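Local coordinates for protein Rd1NTF2_04 (Synthetic construct, PDB 6W3G) that is a computationally designed protein of the NTF2-like fold, made to explore diverse pocket structures and with no natural function known, at residues 82-87 against 97-102. Residues are numbered along the deposited sequence; the frame is centred on the assembly and turned at random. Where two conformers were deposited one is given.
Sequences SIVFTV and YDRYVM
The ring of Phe85 takes the CB of Tyr100 over one face. Tyr100 CB stands over that face toward the rim, 3.3 Å from Phe85 CZ, in a CH-pi contact. At the edge of the same ring, in its plane, lies CG2 of Val87. Met102 SD approaches obliquely, 4.1 Å from Phe85 CE2, as a Met-aromatic contact. The two rings, Phe85 and Tyr100, are nearly parallel, with planes at 9°. They are slid so far apart that they barely overlap. Phe85 CG sits between the backbone N and the carbonyl carbon (chi1 62°), which brings the end of the ring toward the other strand and over Tyr100 CB. Val87 CG2 also reaches Tyr100 CD1, at 4.0 Å. A leucine at Phe85 would probably leave Tyr100 CB without the ring face it packs on and cost Met102 SD its contact with this ring.

Beneath these side chains the strands are antiparallel. Ile83 with Met102, Phe85 with Tyr100 and Val87 with Asp98 are hydrogen-bonded pairs, two bonds each. Tyr100 N to Phe85 O is short and nearly straight, 2.8 Å at 175°. On the face of Ile83, CD1 lies 4.1 Å from Met102 CE, brought there by the bend at the end of the methionine chain. The other face carries Val84 beside Val101 and Thr86 beside Arg99, where Thr86 CG2 meets Arg99 CB at 4.0 Å.

The segments belong to the beta hairpin of strands 80-91 and 94-106, in the curved sheet of the NTF2-like fold. Strand 66-77 flanks the first, and Asp72 there accepts a hydrogen bond from Thr86 OG1. Strand 111-118 flanks the second and sets Leu116 against Phe85 and Tyr100. Helix 11-24 covers the Phe85 face through Phe14, Ala15 and Phe18.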
ATOM      1  N   SER A  82      12.174  -0.321  -1.017  1.00 17.78           N
ATOM      2  CA  SER A  82      11.479  -1.164  -0.057  1.00 21.01           C
ATOM      3  C   SER A  82      10.879  -0.272   1.012  1.00 17.90           C
ATOM      4  O   SER A  82      11.578   0.586   1.560  1.00 17.87           O
ATOM      5  CB  SER A  82      12.422  -2.183   0.583  1.00 33.34           C
ATOM      6  OG  SER A  82      11.712  -2.965   1.532  1.00 37.41           O
ATOM      7  N   ILE A  83       9.591  -0.452   1.284  1.00 17.68           N
ATOM      8  CA  ILE A  83       8.892   0.344   2.288  1.00 21.15           C
ATOM      9  C   ILE A  83       8.216  -0.603   3.261  1.00 20.93           C
ATOM     10  O   ILE A  83       7.471  -1.494   2.848  1.00 21.08           O
ATOM     11  CB  ILE A  83       7.864   1.294   1.651  1.00 20.62           C
ATOM     12  CG1 ILE A  83       8.589   2.298   0.770  1.00 23.55           C
ATOM     13  CG2 ILE A  83       7.046   2.000   2.754  1.00 23.98           C
ATOM     14  CD1 ILE A  83       7.690   3.234   0.002  1.00 27.65           C
ATOM     15  N   VAL A  84       8.498  -0.428   4.554  1.00 17.44           N
ATOM     16  CA  VAL A  84       7.809  -1.131   5.618  1.00 21.64           C
ATOM     17  C   VAL A  84       6.873  -0.121   6.254  1.00 19.19           C
ATOM     18  O   VAL A  84       7.307   0.982   6.617  1.00 21.29           O
ATOM     19  CB  VAL A  84       8.776  -1.698   6.669  1.00 22.12           C
ATOM     20  CG1 VAL A  84       7.989  -2.358   7.776  1.00 25.55           C
ATOM     21  CG2 VAL A  84       9.721  -2.681   6.045  1.00 20.41           C
ATOM     22  N   PHE A  85       5.593  -0.470   6.347  1.00 18.86           N
ATOM     23  CA  PHE A  85       4.627   0.416   6.975  1.00 19.35           C
ATOM     24  C   PHE A  85       3.702  -0.395   7.870  1.00 19.43           C
ATOM     25  O   PHE A  85       3.499  -1.596   7.673  1.00 20.14           O
ATOM     26  CB  PHE A  85       3.854   1.241   5.941  1.00 23.32           C
ATOM     27  CG  PHE A  85       3.018   0.447   4.978  1.00 20.04           C
ATOM     28  CD1 PHE A  85       1.665   0.238   5.224  1.00 21.79           C
ATOM     29  CD2 PHE A  85       3.560  -0.045   3.799  1.00 22.22           C
ATOM     30  CE1 PHE A  85       0.880  -0.459   4.344  1.00 27.69           C
ATOM     31  CE2 PHE A  85       2.769  -0.751   2.909  1.00 22.90           C
ATOM     32  CZ  PHE A  85       1.429  -0.951   3.173  1.00 29.72           C
ATOM     33  N   THR A  86       3.202   0.258   8.901  1.00 21.18           N
ATOM     34  CA  THR A  86       2.207  -0.349   9.769  1.00 19.87           C
ATOM     35  C   THR A  86       0.874   0.342   9.546  1.00 23.45           C
ATOM     36  O   THR A  86       0.810   1.533   9.220  1.00 22.91           O
ATOM     37  CB  THR A  86       2.640  -0.295  11.225  1.00 26.91           C
ATOM     38  OG1 THR A  86       3.130   1.004  11.532  1.00 35.07           O
ATOM     39  CG2 THR A  86       3.733  -1.288  11.473  1.00 25.07           C
ATOM     40  N   VAL A  87      -0.197  -0.418   9.704  1.00 25.16           N
ATOM     41  CA  VAL A  87      -1.545   0.099   9.511  1.00 23.76           C
ATOM     42  C   VAL A  87      -2.341  -0.232  10.764  1.00 22.88           C
ATOM     43  O   VAL A  87      -2.359  -1.387  11.195  1.00 25.40           O
ATOM     44  CB  VAL A  87      -2.210  -0.501   8.260  1.00 24.05           C
ATOM     45  CG1 VAL A  87      -3.559   0.161   8.007  1.00 28.41           C
ATOM     46  CG2 VAL A  87      -1.307  -0.327   7.042  1.00 23.60           C
ATOM     47  N   TYR A  97      -3.477  -4.015  14.507  1.00 19.48           N
ATOM     48  CA  TYR A  97      -2.179  -3.454  14.144  1.00 18.88           C
ATOM     49  C   TYR A  97      -1.490  -4.398  13.174  1.00 20.77           C
ATOM     50  O   TYR A  97      -0.994  -5.456  13.575  1.00 22.00           O
ATOM     51  CB  TYR A  97      -1.315  -3.250  15.392  1.00 22.96           C
ATOM     52  CG  TYR A  97      -1.902  -2.292  16.399  1.00 27.71           C
ATOM     53  CD1 TYR A  97      -2.899  -2.701  17.281  1.00 28.26           C
ATOM     54  CD2 TYR A  97      -1.476  -0.975  16.462  1.00 33.00           C
ATOM     55  CE1 TYR A  97      -3.444  -1.821  18.207  1.00 37.46           C
ATOM     56  CE2 TYR A  97      -2.014  -0.095  17.386  1.00 34.84           C
ATOM     57  CZ  TYR A  97      -2.995  -0.524  18.251  1.00 40.72           C
ATOM     58  OH  TYR A  97      -3.529   0.358  19.162  1.00 47.10           O
ATOM     59  N   ASP A  98      -1.452  -4.016  11.903  1.00 19.64           N
ATOM     60  CA  ASP A  98      -0.857  -4.835  10.864  1.00 20.08           C
ATOM     61  C   ASP A  98       0.459  -4.193  10.451  1.00 21.68           C
ATOM     62  O   ASP A  98       0.721  -3.016  10.726  1.00 22.83           O
ATOM     63  CB  ASP A  98      -1.787  -4.959   9.650  1.00 22.39           C
ATOM     64  CG  ASP A  98      -2.912  -5.964   9.854  1.00 29.29           C
ATOM     65  OD1 ASP A  98      -2.863  -6.760  10.814  1.00 28.80           O
ATOM     66  OD2 ASP A  98      -3.846  -5.961   9.033  1.00 35.74           O
ATOM     67  N   ARG A  99       1.297  -4.999   9.815  0.68 19.81           N
ATOM     68  CA  ARG A  99       2.532  -4.519   9.217  0.68 20.43           C
ATOM     69  C   ARG A  99       2.606  -5.058   7.799  0.68 18.48           C
ATOM     70  O   ARG A  99       2.251  -6.212   7.548  0.68 19.46           O
ATOM     71  CB  ARG A  99       3.753  -4.961  10.020  0.68 20.98           C
ATOM     72  CG  ARG A  99       5.080  -4.678   9.346  0.68 25.15           C
ATOM     73  CD  ARG A  99       6.202  -5.299  10.154  0.68 28.33           C
ATOM     74  NE  ARG A  99       6.579  -4.451  11.273  0.68 30.57           N
ATOM     75  CZ  ARG A  99       7.035  -4.901  12.441  0.68 32.84           C
ATOM     76  NH1 ARG A  99       7.163  -6.204  12.668  0.68 30.31           N
ATOM     77  NH2 ARG A  99       7.357  -4.042  13.391  0.68 30.27           N
ATOM     78  N   TYR A 100       3.018  -4.195   6.884  1.00 17.51           N
ATOM     79  CA  TYR A 100       3.156  -4.547   5.485  1.00 16.68           C
ATOM     80  C   TYR A 100       4.563  -4.227   5.007  1.00 17.40           C
ATOM     81  O   TYR A 100       5.210  -3.280   5.482  1.00 17.53           O
ATOM     82  CB  TYR A 100       2.172  -3.796   4.599  1.00 17.57           C
ATOM     83  CG  TYR A 100       0.769  -4.311   4.673  1.00 24.42           C
ATOM     84  CD1 TYR A 100      -0.081  -3.915   5.681  1.00 28.51           C
ATOM     85  CD2 TYR A 100       0.301  -5.210   3.723  1.00 32.06           C
ATOM     86  CE1 TYR A 100      -1.387  -4.403   5.744  1.00 31.32           C
ATOM     87  CE2 TYR A 100      -0.981  -5.693   3.767  1.00 37.23           C
ATOM     88  CZ  TYR A 100      -1.821  -5.295   4.782  1.00 39.45           C
ATOM     89  OH  TYR A 100      -3.107  -5.791   4.824  1.00 53.23           O
ATOM     90  N   VAL A 101       5.007  -4.999   4.015  1.00 17.09           N
ATOM     91  CA  VAL A 101       6.247  -4.749   3.310  1.00 18.08           C
ATOM     92  C   VAL A 101       5.898  -4.555   1.847  1.00 18.73           C
ATOM     93  O   VAL A 101       5.139  -5.346   1.273  1.00 20.49           O
ATOM     94  CB  VAL A 101       7.252  -5.900   3.491  1.00 22.62           C
ATOM     95  CG1 VAL A 101       8.519  -5.595   2.722  1.00 28.07           C
ATOM     96  CG2 VAL A 101       7.577  -6.092   4.973  1.00 23.55           C
ATOM     97  N   MET A 102       6.462  -3.528   1.239  0.53 19.40           N
ATOM     98  CA  MET A 102       6.153  -3.178  -0.138  0.53 18.44           C
ATOM     99  C   MET A 102       7.432  -3.039  -0.937  0.53 18.09           C
ATOM    100  O   MET A 102       8.371  -2.362  -0.503  0.53 17.43           O
ATOM    101  CB  MET A 102       5.363  -1.877  -0.186  0.53 22.99           C
ATOM    102  CG  MET A 102       4.562  -1.707  -1.437  0.53 28.48           C
ATOM    103  SD  MET A 102       3.355  -0.416  -1.162  0.53 30.12           S
ATOM    104  CE  MET A 102       4.433   1.011  -1.166  0.53 32.16           C
TER